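Local coordinates for protein D-ribulose-5-phosphate 3-epimerase, putative (Plasmodium falciparum, PDB 1TQX) that probably catalyses the interconversion of D-ribulose 5-phosphate and D-xylulose 5-phosphate, using one bound divalent metal ion per subunit, here zinc, at residues W34-V39 against T141-T146; I119-K124 against M161-F166. All blocks are in the same frame, centred on the assembly; numbering follows the deposited sequence.

In the fold
Both contacts belong to one (beta/alpha)8 barrel, the TIM-barrel fold of the ribulose-phosphate 3-epimerase family, and they lie on the two sides of its wall. Interaction 1 is core: strands 34-40 and 141-145, not neighbours in the sheet, meet across the barrel interior beside the zinc ion. Interaction 2 is nearer the surface, where the end of strand 116-121 and the turn after it meet helix 161-170 on the outside of the strand barrel. The neighbouring strands 141-145 and 116-121 join the two through backbone bonds and a probable hydrogen bond from Ser120 OG to Leu143 O. Van der Waals contact and metal coordination mark the interior; a lysine amine, backbone carbonyls and a water mark the outside.

Interaction 1 (W34-V39 against T141-T146); sequences WIHLDV and TVLVMT. With ZN (zinc ion), chain D.
Strands 34-39 and 141-145 face each other across the barrel interior, too far apart for backbone pairing: their closest CA atoms, those of His36 and Leu143, are 11.6 Å apart. Side chains alone bridge the gap, and the contact is correspondingly small. His36 and Leu143 point at each other from facing strands, and Leu143 CD1 rests 4.0 Å from His36 CE1, against the rim of the imidazole rather than over its face. Both side chains have CG anti to the backbone N (chi1 -165° for His36 and -168° for Leu143), which extends them inward from their strands. One layer away along the barrel, Trp34 and Thr141 repeat the pattern more loosely, with Thr141 OG1 lying 4.3 Å from Trp34 CH2 at the indole edge. That hydroxyl is hydrogen-bonded to Gln88, and the indole stacks on Phe66.

His36 also binds zinc, through NE2 at 2.2 Å, while its ND1 is hydrogen-bonded to Asp68 OD2; the two bonds together fix the rotation of the ring. Asp38, two residues on, supplies OD1 at 2.1 Å from the zinc, its OD2 staying 3.4 Å from the metal. His70 and Asp179 complete the protein ligands, and Asp38 and Asp179 are the predicted acid-base pair of the epimerase. Leu143 thus forms a nonpolar neighbour to the metal site without binding it. Around this centre, strand 66-72 flanks strand 34-40 and sends His70 against Leu143, strand 175-179 brings Gln177 against both His36 and Leu143, and helix 52-58 packs outside on Leu37 and Val39.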
loop_
_atom_site.group_PDB
_atom_site.type_symbol
_atom_site.label_atom_id
_atom_site.label_comp_id
_atom_site.label_asym_id
_atom_site.label_seq_id
_atom_site.Cartn_x
_atom_site.Cartn_y
_atom_site.Cartn_z
ATOM N N TRP A 34 1.149 -9.873 -3.068
ATOM C CA TRP A 34 0.234 -8.784 -3.402
ATOM C C TRP A 34 0.724 -8.011 -4.621
ATOM O O TRP A 34 1.906 -8.071 -4.968
ATOM C CB TRP A 34 0.170 -7.782 -2.241
ATOM C CG TRP A 34 -0.542 -8.216 -0.984
ATOM C CD1 TRP A 34 -0.828 -9.488 -0.584
ATOM C CD2 TRP A 34 -1.019 -7.354 0.054
ATOM N NE1 TRP A 34 -1.457 -9.471 0.642
ATOM C CE2 TRP A 34 -1.583 -8.171 1.054
ATOM C CE3 TRP A 34 -1.016 -5.961 0.236
ATOM C CZ2 TRP A 34 -2.145 -7.646 2.219
ATOM C CZ3 TRP A 34 -1.576 -5.436 1.397
ATOM C CH2 TRP A 34 -2.133 -6.281 2.375
ATOM N N ILE A 35 -0.191 -7.289 -5.265
ATOM C CA ILE A 35 0.165 -6.428 -6.387
ATOM C C ILE A 35 -0.382 -5.077 -5.922
ATOM O O ILE A 35 -1.567 -4.952 -5.616
ATOM C CB ILE A 35 -0.464 -6.886 -7.746
ATOM C CG1 ILE A 35 0.142 -6.066 -8.887
ATOM C CG2 ILE A 35 -1.985 -6.747 -7.740
ATOM C CD1 ILE A 35 1.643 -6.275 -9.053
ATOM N N HIS A 36 0.501 -4.087 -5.815
ATOM C CA HIS A 36 0.122 -2.760 -5.336
ATOM C C HIS A 36 -0.282 -1.844 -6.482
ATOM O O HIS A 36 0.539 -1.506 -7.344
ATOM C CB HIS A 36 1.290 -2.148 -4.562
ATOM C CG HIS A 36 0.911 -0.964 -3.733
ATOM N ND1 HIS A 36 0.201 -1.077 -2.555
ATOM C CD2 HIS A 36 1.138 0.358 -3.908
ATOM C CE1 HIS A 36 0.009 0.122 -2.042
ATOM N NE2 HIS A 36 0.568 1.012 -2.843
ATOM N N LEU A 37 -1.543 -1.420 -6.471
ATOM C CA LEU A 37 -2.098 -0.583 -7.529
ATOM C C LEU A 37 -2.361 0.860 -7.097
ATOM O O LEU A 37 -3.325 1.136 -6.381
ATOM C CB LEU A 37 -3.403 -1.226 -8.029
ATOM C CG LEU A 37 -3.242 -2.703 -8.414
ATOM C CD1 LEU A 37 -4.588 -3.433 -8.403
ATOM C CD2 LEU A 37 -2.589 -2.775 -9.790
ATOM N N ASP A 38 -1.504 1.776 -7.541
ATOM C CA ASP A 38 -1.640 3.194 -7.202
ATOM C C ASP A 38 -2.594 3.962 -8.113
ATOM O O ASP A 38 -2.329 4.120 -9.302
ATOM C CB ASP A 38 -0.270 3.887 -7.240
ATOM C CG ASP A 38 0.629 3.464 -6.099
ATOM O OD1 ASP A 38 0.144 3.408 -4.958
ATOM O OD2 ASP A 38 1.824 3.204 -6.335
ATOM N N VAL A 39 -3.685 4.452 -7.533
ATOM C CA VAL A 39 -4.691 5.226 -8.263
ATOM C C VAL A 39 -4.523 6.700 -7.881
ATOM O O VAL A 39 -4.643 7.055 -6.710
ATOM C CB VAL A 39 -6.113 4.757 -7.892
ATOM C CG1 VAL A 39 -7.158 5.533 -8.694
ATOM C CG2 VAL A 39 -6.244 3.250 -8.167
ATOM N N THR A 141 -4.906 -2.428 7.612
ATOM C CA THR A 141 -3.560 -1.961 7.300
ATOM C C THR A 141 -3.405 -0.445 7.372
ATOM O O THR A 141 -4.313 0.299 6.995
ATOM C CB THR A 141 -3.172 -2.342 5.846
ATOM O OG1 THR A 141 -3.393 -3.741 5.626
ATOM C CG2 THR A 141 -1.704 -1.998 5.573
ATOM N N VAL A 142 -2.252 0.003 7.856
ATOM C CA VAL A 142 -1.937 1.423 7.891
ATOM C C VAL A 142 -0.753 1.556 6.938
ATOM O O VAL A 142 0.260 0.877 7.104
ATOM C CB VAL A 142 -1.508 1.923 9.285
ATOM C CG1 VAL A 142 -1.002 3.359 9.178
ATOM C CG2 VAL A 142 -2.691 1.880 10.239
ATOM N N LEU A 143 -0.901 2.401 5.925
ATOM C CA LEU A 143 0.157 2.608 4.943
ATOM C C LEU A 143 0.915 3.885 5.296
ATOM O O LEU A 143 0.408 4.992 5.106
ATOM C CB LEU A 143 -0.461 2.724 3.537
ATOM C CG LEU A 143 0.429 2.670 2.285
ATOM C CD1 LEU A 143 -0.471 2.686 1.047
ATOM C CD2 LEU A 143 1.387 3.842 2.250
ATOM N N VAL A 144 2.124 3.718 5.828
ATOM C CA VAL A 144 2.973 4.838 6.207
ATOM C C VAL A 144 3.792 5.253 4.986
ATOM O O VAL A 144 4.692 4.526 4.566
ATOM C CB VAL A 144 3.945 4.442 7.359
ATOM C CG1 VAL A 144 4.911 5.586 7.654
ATOM C CG2 VAL A 144 3.156 4.079 8.612
ATOM N N MET A 145 3.467 6.403 4.399
ATOM C CA MET A 145 4.216 6.881 3.241
ATOM C C MET A 145 5.619 7.238 3.714
ATOM O O MET A 145 5.777 7.966 4.698
ATOM C CB MET A 145 3.573 8.133 2.635
ATOM C CG MET A 145 2.247 7.911 1.918
ATOM S SD MET A 145 2.351 6.718 0.558
ATOM C CE MET A 145 3.552 7.477 -0.515
ATOM N N THR A 146 6.631 6.721 3.026
ATOM C CA THR A 146 8.011 7.030 3.386
ATOM C C THR A 146 8.592 8.007 2.367
ATOM O O THR A 146 9.804 8.231 2.308
ATOM C CB THR A 146 8.876 5.756 3.477
ATOM O OG1 THR A 146 8.634 4.916 2.342
ATOM C CG2 THR A 146 8.543 4.988 4.756
HETATM ZN ZN ZN D . 0.954 3.210 -3.004
#

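Interaction 2 (I119-K124 against M161-F166); sequences ISIKPK and MGKVSF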
loop_
_atom_site.group_PDB
_atom_site.type_symbol
_atom_site.label_atom_id
_atom_site.label_comp_id
_atom_site.label_asym_id
_atom_site.label_seq_id
_atom_site.Cartn_x
_atom_site.Cartn_y
_atom_site.Cartn_z
ATOM N N ILE A 119 -5.681 2.546 5.608
ATOM C CA ILE A 119 -5.731 3.997 5.709
ATOM C C ILE A 119 -4.284 4.467 5.629
ATOM O O ILE A 119 -3.394 3.876 6.247
ATOM C CB ILE A 119 -6.402 4.479 7.027
ATOM C CG1 ILE A 119 -6.668 5.985 6.940
ATOM C CG2 ILE A 119 -5.514 4.172 8.234
ATOM C CD1 ILE A 119 -7.536 6.532 8.070
ATOM N N SER A 120 -4.047 5.512 4.845
ATOM C CA SER A 120 -2.699 6.022 4.674
ATOM C C SER A 120 -2.514 7.448 5.187
ATOM O O SER A 120 -3.461 8.240 5.220
ATOM C CB SER A 120 -2.309 5.957 3.191
ATOM O OG SER A 120 -0.967 6.372 2.986
ATOM N N ILE A 121 -1.285 7.748 5.601
ATOM C CA ILE A 121 -0.912 9.073 6.082
ATOM C C ILE A 121 0.356 9.527 5.362
ATOM O O ILE A 121 1.290 8.745 5.176
ATOM C CB ILE A 121 -0.639 9.100 7.614
ATOM C CG1 ILE A 121 0.266 7.930 8.010
ATOM C CG2 ILE A 121 -1.952 9.107 8.383
ATOM C CD1 ILE A 121 0.666 7.932 9.478
ATOM N N LYS A 122 0.377 10.793 4.957
ATOM C CA LYS A 122 1.525 11.361 4.267
ATOM C C LYS A 122 2.625 11.721 5.277
ATOM O O LYS A 122 2.377 11.786 6.481
ATOM C CB LYS A 122 1.085 12.585 3.456
ATOM C CG LYS A 122 0.047 12.237 2.388
ATOM C CD LYS A 122 -0.152 13.339 1.352
ATOM C CE LYS A 122 -0.861 14.553 1.922
ATOM N NZ LYS A 122 -1.046 15.627 0.893
ATOM N N PRO A 123 3.854 11.953 4.795
ATOM C CA PRO A 123 4.987 12.295 5.661
ATOM C C PRO A 123 4.738 13.319 6.769
ATOM O O PRO A 123 5.127 13.099 7.913
ATOM C CB PRO A 123 6.042 12.765 4.666
ATOM C CG PRO A 123 5.770 11.882 3.475
ATOM C CD PRO A 123 4.265 11.943 3.377
ATOM N N LYS A 124 4.088 14.428 6.435
ATOM C CA LYS A 124 3.832 15.474 7.420
ATOM C C LYS A 124 2.657 15.241 8.369
ATOM O O LYS A 124 2.418 16.057 9.256
ATOM C CB LYS A 124 3.641 16.820 6.712
ATOM C CG LYS A 124 4.818 17.230 5.838
ATOM C CD LYS A 124 4.542 18.549 5.134
ATOM C CE LYS A 124 5.657 18.905 4.167
ATOM N NZ LYS A 124 5.359 20.163 3.435
ATOM N N MET A 161 10.423 6.307 10.318
ATOM C CA MET A 161 10.470 5.070 11.089
ATOM C C MET A 161 9.853 5.186 12.477
ATOM O O MET A 161 9.431 4.186 13.056
ATOM C CB MET A 161 11.909 4.558 11.191
ATOM C CG MET A 161 12.482 4.090 9.866
ATOM S SD MET A 161 11.429 2.870 9.036
ATOM C CE MET A 161 10.433 3.943 7.982
ATOM N N GLY A 162 9.800 6.404 13.004
ATOM C CA GLY A 162 9.206 6.607 14.311
ATOM C C GLY A 162 7.732 6.248 14.273
ATOM O O GLY A 162 7.193 5.696 15.234
ATOM N N LYS A 163 7.075 6.555 13.155
ATOM C CA LYS A 163 5.654 6.251 13.002
ATOM C C LYS A 163 5.447 4.744 13.013
ATOM O O LYS A 163 4.508 4.241 13.637
ATOM C CB LYS A 163 5.110 6.828 11.689
ATOM C CG LYS A 163 5.221 8.337 11.570
ATOM C CD LYS A 163 4.524 8.826 10.317
ATOM C CE LYS A 163 4.647 10.334 10.156
ATOM N NZ LYS A 163 3.944 10.791 8.914
ATOM N N VAL A 164 6.325 4.032 12.313
ATOM C CA VAL A 164 6.253 2.577 12.236
ATOM C C VAL A 164 6.399 1.944 13.622
ATOM O O VAL A 164 5.608 1.077 13.992
ATOM C CB VAL A 164 7.346 2.015 11.289
ATOM C CG1 VAL A 164 7.258 0.489 11.227
ATOM C CG2 VAL A 164 7.177 2.607 9.887
ATOM N N SER A 165 7.401 2.373 14.388
ATOM C CA SER A 165 7.605 1.824 15.731
ATOM C C SER A 165 6.404 2.104 16.632
ATOM O O SER A 165 5.979 1.234 17.393
ATOM C CB SER A 165 8.872 2.400 16.368
ATOM O OG SER A 165 10.029 1.912 15.717
ATOM N N PHE A 166 5.859 3.314 16.544
ATOM C CA PHE A 166 4.692 3.687 17.341
ATOM C C PHE A 166 3.536 2.714 17.105
ATOM O O PHE A 166 2.943 2.197 18.050
ATOM C CB PHE A 166 4.225 5.099 16.976
ATOM C CG PHE A 166 2.924 5.491 17.620
ATOM C CD1 PHE A 166 2.893 5.967 18.930
ATOM C CD2 PHE A 166 1.721 5.362 16.928
ATOM C CE1 PHE A 166 1.682 6.308 19.542
ATOM C CE2 PHE A 166 0.506 5.700 17.532
ATOM C CZ PHE A 166 0.488 6.173 18.838
HETATM O O HOH W 1 3.934 8.850 6.664
#
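Lys163 carries this contact, reaching from helix 161-170 to Ile121 and Pro123 at the end of strand 116-121. Its CG stands anti to the carbonyl carbon (chi1 -61°), and the rest of the chain is fully extended, an arm that delivers the amine to the backbone of the Lys122-Pro123 turn. There Lys163 NZ donates a hydrogen bond of 2.8 Å to Pro123 O. The approach at the carbonyl is strongly bent, the nitrogen sitting 54° out of the carbonyl plane. Lys122 O is also close to Lys163 NZ, at 3.1 Å, but the angle is too poor for a bond.

A water extends the grip: it accepts from Lys163 NZ at 3.0 Å and donates to Ile121 O, also at 3.0 Å. Thr125 O takes a further bond from the amine, which thus ties together the strand-end carbonyl, through water, and two from the turn that follows. The direct partners, Pro123 O and Thr125 O, would be expected to stabilise its positive charge.

The aliphatic part of the arm has its own partner. Ile121 turns CG1 between its backbone N and carbonyl carbon (chi1 47°), and from there CD1 meets Lys163 CD at 4.0 Å. Val127 touches both side chains and adds to this nonpolar patch. Helix 161-170 follows strand 141-145 in the chain and packs outside the strands, as helices do in a TIM barrel; Lys163 ties it to the C-terminal end of the neighbouring strand 116-121, while helix 184-193 packs against it through Met161 and Val164.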